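Local atomic coordinates of acyl-coenzyme A oxidase 3 (Yarrowia lipolytica, PDB entry 5YS9), a protein that catalyses the FAD-dependent oxidation of acyl-CoA to trans-2-enoyl-CoA with production of hydrogen peroxide, a step of peroxisomal fatty acid beta-oxidation. Residues E30-M41 with R627-A636. Sequence-based numbering, arbitrary orientation.
Sequences ERAKVKFPIKDM and RDQVAGYTDA
Arg31 and Asp635 form a side-on salt bridge: NE donates to OD2 of Asp635 at 2.8 Å and NH1 to OD1, both oxygens accepting on syn lone pairs, with guanidinium and carboxylate nearly coplanar (8° apart). Asp635 OD1 is also paired with Arg326 of helix 300-330, while Arg31 NH2 reaches the backbone oxygen of Tyr651. A second pair, Arg627 with Glu30, meets end-on, NH1 lying 2.8 Å from OE2 of Glu30 and NH2 bonding OE1, but here the two planes are turned by 40°. Lys33 NZ takes the same Glu30 OE1 from the opposite face of the carboxylate, and the oxygen thus sits between two cations; Arg627 NH1 has another anion in Asp347.

To one side, Gln629, the N-cap residue of helix 630-635, clasps the backbone that follows helix 23-31. Its bend at chi2 (-69°) turns the amide back to that loop, where OE1 accepts Lys35 N at 2.6 Å in the carbonyl plane and NE2 gives to Lys33 O, 3.0 Å away, from above the peptide plane. NE2 also bonds Asp628 OD2, and a water joins that oxygen to Lys33 O.

Beyond the amide, packing takes over: Val34 CG2 rests 3.2 Å from Gly632 N, and the rim of the Phe36 ring, at CZ, abuts the Gly632 backbone. Met41 CE lies over one face of Phe36 near its rim and 3.8 Å from Tyr633 CE1, while Met41 CG and Ile38 CG2 pack on Ala636. Tyr633 OH goes on to the carbonyl of Tyr581 in helix 579-596.

With an ion pair at each of Glu30 and Arg31 and both ends of one amide engaged, the turn between two N-terminal helices is pinned to the C-terminal helical region; the two cations on OE1 probably keep Glu30 ionised.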
loop_
_atom_site.group_PDB
_atom_site.type_symbol
_atom_site.label_atom_id
_atom_site.label_comp_id
_atom_site.label_asym_id
_atom_site.label_seq_id
_atom_site.Cartn_x
_atom_site.Cartn_y
_atom_site.Cartn_z
ATOM N N GLU A 30 -3.959 -28.343 12.562
ATOM C CA GLU A 30 -2.677 -27.657 12.518
ATOM C C GLU A 30 -2.010 -27.530 13.867
ATOM O O GLU A 30 -0.816 -27.663 13.984
ATOM C CB GLU A 30 -2.828 -26.288 11.883
ATOM C CG GLU A 30 -3.401 -26.341 10.492
ATOM C CD GLU A 30 -2.398 -26.795 9.468
ATOM O OE1 GLU A 30 -1.318 -27.255 9.846
ATOM O OE2 GLU A 30 -2.700 -26.682 8.283
ATOM N N ARG A 31 -2.809 -27.260 14.880
ATOM C CA ARG A 31 -2.324 -27.126 16.236
ATOM C C ARG A 31 -1.727 -28.444 16.699
ATOM O O ARG A 31 -0.751 -28.484 17.427
ATOM C CB ARG A 31 -3.429 -26.636 17.162
ATOM C CG ARG A 31 -3.237 -25.201 17.598
ATOM C CD ARG A 31 -4.516 -24.538 18.061
ATOM N NE ARG A 31 -4.440 -23.099 17.882
ATOM C CZ ARG A 31 -5.413 -22.336 17.412
ATOM N NH1 ARG A 31 -5.215 -21.045 17.285
ATOM N NH2 ARG A 31 -6.571 -22.858 17.080
ATOM N N ALA A 32 -2.334 -29.524 16.243
ATOM C CA ALA A 32 -1.932 -30.874 16.573
ATOM C C ALA A 32 -0.517 -31.232 16.110
ATOM O O ALA A 32 0.082 -32.143 16.639
ATOM C CB ALA A 32 -2.939 -31.861 16.015
ATOM N N LYS A 33 -0.012 -30.554 15.093
ATOM C CA LYS A 33 1.359 -30.822 14.557
ATOM C C LYS A 33 2.504 -30.190 15.363
ATOM O O LYS A 33 3.648 -30.590 15.264
ATOM C CB LYS A 33 1.472 -30.297 13.118
ATOM C CG LYS A 33 0.405 -30.871 12.214
ATOM C CD LYS A 33 0.383 -30.173 10.883
ATOM C CE LYS A 33 -0.537 -30.894 9.922
ATOM N NZ LYS A 33 -0.533 -30.110 8.664
ATOM N N VAL A 34 2.184 -29.172 16.139
ATOM C CA VAL A 34 3.183 -28.315 16.749
ATOM C C VAL A 34 4.134 -29.131 17.629
ATOM O O VAL A 34 3.683 -29.881 18.464
ATOM C CB VAL A 34 2.450 -27.197 17.517
ATOM C CG1 VAL A 34 3.313 -26.544 18.587
ATOM C CG2 VAL A 34 1.947 -26.171 16.512
ATOM N N LYS A 35 5.445 -28.982 17.436
ATOM C CA LYS A 35 6.431 -29.846 18.135
ATOM C C LYS A 35 7.082 -29.222 19.330
ATOM O O LYS A 35 7.709 -29.906 20.100
ATOM C CB LYS A 35 7.511 -30.322 17.179
ATOM C CG LYS A 35 7.072 -31.553 16.400
ATOM C CD LYS A 35 7.623 -31.531 14.983
ATOM C CE LYS A 35 8.251 -32.846 14.596
ATOM N NZ LYS A 35 8.569 -32.757 13.151
ATOM N N PHE A 36 6.888 -27.933 19.517
ATOM C CA PHE A 36 7.474 -27.211 20.632
ATOM C C PHE A 36 6.365 -26.715 21.541
ATOM O O PHE A 36 5.217 -26.597 21.125
ATOM C CB PHE A 36 8.349 -26.048 20.144
ATOM C CG PHE A 36 7.671 -25.121 19.170
ATOM C CD1 PHE A 36 6.978 -24.020 19.613
ATOM C CD2 PHE A 36 7.783 -25.332 17.799
ATOM C CE1 PHE A 36 6.392 -23.143 18.709
ATOM C CE2 PHE A 36 7.180 -24.475 16.897
ATOM C CZ PHE A 36 6.479 -23.376 17.347
ATOM N N PRO A 37 6.704 -26.445 22.803
ATOM C CA PRO A 37 5.714 -25.789 23.655
ATOM C C PRO A 37 5.725 -24.317 23.289
ATOM O O PRO A 37 6.807 -23.703 23.154
ATOM C CB PRO A 37 6.252 -26.025 25.084
ATOM C CG PRO A 37 7.708 -26.316 24.932
ATOM C CD PRO A 37 7.999 -26.656 23.484
ATOM N N ILE A 38 4.534 -23.761 23.130
ATOM C CA ILE A 38 4.367 -22.424 22.562
ATOM C C ILE A 38 4.946 -21.382 23.524
ATOM O O ILE A 38 5.649 -20.476 23.091
ATOM C CB ILE A 38 2.885 -22.152 22.175
ATOM C CG1 ILE A 38 2.462 -23.085 21.015
ATOM C CG2 ILE A 38 2.657 -20.701 21.772
ATOM C CD1 ILE A 38 1.672 -24.299 21.436
ATOM N N LYS A 39 4.689 -21.554 24.813
ATOM C CA LYS A 39 5.240 -20.696 25.873
ATOM C C LYS A 39 6.734 -20.381 25.660
ATOM O O LYS A 39 7.163 -19.225 25.820
ATOM C CB LYS A 39 4.937 -21.325 27.255
ATOM C CG LYS A 39 5.906 -21.052 28.405
ATOM C CD LYS A 39 6.295 -22.334 29.153
ATOM C CE LYS A 39 7.526 -22.151 30.050
ATOM N NZ LYS A 39 7.272 -21.341 31.283
ATOM N N ASP A 40 7.526 -21.365 25.265
ATOM C CA ASP A 40 8.962 -21.095 25.070
ATOM C C ASP A 40 9.267 -20.248 23.833
ATOM O O ASP A 40 10.274 -19.536 23.800
ATOM C CB ASP A 40 9.766 -22.385 25.026
ATOM C CG ASP A 40 9.757 -23.135 26.344
ATOM O OD1 ASP A 40 9.532 -22.533 27.423
ATOM O OD2 ASP A 40 10.005 -24.359 26.285
ATOM N N MET A 41 8.417 -20.329 22.811
ATOM C CA MET A 41 8.555 -19.458 21.656
ATOM C C MET A 41 8.167 -18.000 22.016
ATOM O O MET A 41 8.823 -17.059 21.596
ATOM C CB MET A 41 7.709 -20.011 20.501
ATOM C CG MET A 41 8.015 -19.415 19.144
ATOM S SD MET A 41 9.731 -19.690 18.724
ATOM C CE MET A 41 9.605 -21.097 17.625
ATOM N N ARG A 627 5.938 -24.183 7.271
ATOM C CA ARG A 627 4.529 -24.467 7.127
ATOM C C ARG A 627 3.972 -25.520 8.063
ATOM O O ARG A 627 2.845 -25.387 8.526
ATOM C CB ARG A 627 4.226 -24.880 5.707
ATOM C CG ARG A 627 2.749 -25.187 5.491
ATOM C CD ARG A 627 2.481 -26.675 5.543
ATOM N NE ARG A 627 1.089 -27.022 5.379
ATOM C CZ ARG A 627 0.185 -26.966 6.356
ATOM N NH1 ARG A 627 -1.053 -27.352 6.109
ATOM N NH2 ARG A 627 0.506 -26.525 7.584
ATOM N N ASP A 628 4.744 -26.552 8.352
ATOM C CA ASP A 628 4.282 -27.631 9.202
ATOM C C ASP A 628 3.966 -27.123 10.595
ATOM O O ASP A 628 3.038 -27.576 11.227
ATOM C CB ASP A 628 5.317 -28.743 9.263
ATOM C CG ASP A 628 4.794 -29.985 9.928
ATOM O OD1 ASP A 628 3.889 -30.612 9.372
ATOM O OD2 ASP A 628 5.279 -30.343 11.005
ATOM N N GLN A 629 4.768 -26.187 11.067
ATOM C CA GLN A 629 4.671 -25.677 12.417
ATOM C C GLN A 629 3.970 -24.334 12.516
ATOM O O GLN A 629 4.089 -23.654 13.510
ATOM C CB GLN A 629 6.059 -25.579 13.049
ATOM C CG GLN A 629 6.792 -26.898 13.194
ATOM C CD GLN A 629 6.167 -27.817 14.210
ATOM O OE1 GLN A 629 6.100 -27.512 15.384
ATOM N NE2 GLN A 629 5.714 -28.951 13.756
ATOM N N VAL A 630 3.240 -23.947 11.486
ATOM C CA VAL A 630 2.747 -22.584 11.363
ATOM C C VAL A 630 1.851 -22.127 12.508
ATOM O O VAL A 630 1.922 -20.990 12.924
ATOM C CB VAL A 630 2.005 -22.384 10.037
ATOM C CG1 VAL A 630 0.772 -23.251 9.990
ATOM C CG2 VAL A 630 1.640 -20.929 9.842
ATOM N N ALA A 631 1.006 -23.008 13.005
ATOM C CA ALA A 631 0.149 -22.687 14.122
ATOM C C ALA A 631 0.941 -22.357 15.370
ATOM O O ALA A 631 0.541 -21.516 16.132
ATOM C CB ALA A 631 -0.817 -23.814 14.387
ATOM N N GLY A 632 2.036 -23.067 15.609
ATOM C CA GLY A 632 2.904 -22.739 16.718
ATOM C C GLY A 632 3.597 -21.393 16.640
ATOM O O GLY A 632 3.596 -20.640 17.590
ATOM N N TYR A 633 4.150 -21.066 15.486
ATOM C CA TYR A 633 4.797 -19.779 15.317
ATOM C C TYR A 633 3.822 -18.596 15.555
ATOM O O TYR A 633 4.207 -17.588 16.152
ATOM C CB TYR A 633 5.358 -19.668 13.915
ATOM C CG TYR A 633 6.529 -20.567 13.571
ATOM C CD1 TYR A 633 7.728 -20.468 14.260
ATOM C CD2 TYR A 633 6.465 -21.445 12.491
ATOM C CE1 TYR A 633 8.833 -21.243 13.916
ATOM C CE2 TYR A 633 7.554 -22.207 12.137
ATOM C CZ TYR A 633 8.734 -22.103 12.872
ATOM O OH TYR A 633 9.816 -22.845 12.536
ATOM N N THR A 634 2.577 -18.731 15.078
ATOM C CA THR A 634 1.571 -17.644 15.141
ATOM C C THR A 634 0.890 -17.572 16.498
ATOM O O THR A 634 0.663 -16.471 17.015
ATOM C CB THR A 634 0.521 -17.783 14.050
ATOM O OG1 THR A 634 0.060 -19.129 14.034
ATOM C CG2 THR A 634 1.120 -17.499 12.737
ATOM N N ASP A 635 0.595 -18.734 17.084
ATOM C CA ASP A 635 0.058 -18.773 18.456
ATOM C C ASP A 635 1.062 -18.278 19.448
ATOM O O ASP A 635 0.629 -17.788 20.493
ATOM C CB ASP A 635 -0.381 -20.172 18.900
ATOM C CG ASP A 635 -1.699 -20.612 18.270
ATOM O OD1 ASP A 635 -2.476 -19.783 17.708
ATOM O OD2 ASP A 635 -1.958 -21.819 18.349
ATOM N N ALA A 636 2.372 -18.393 19.129
ATOM C CA ALA A 636 3.438 -17.843 19.996
ATOM C C ALA A 636 3.360 -16.334 20.305
ATOM O O ALA A 636 3.855 -15.893 21.388
ATOM C CB ALA A 636 4.812 -18.184 19.461
HETATM O O HOH W 1 1.775 -30.220 7.026
HETATM O O HOH W 2 4.413 -32.237 13.000
#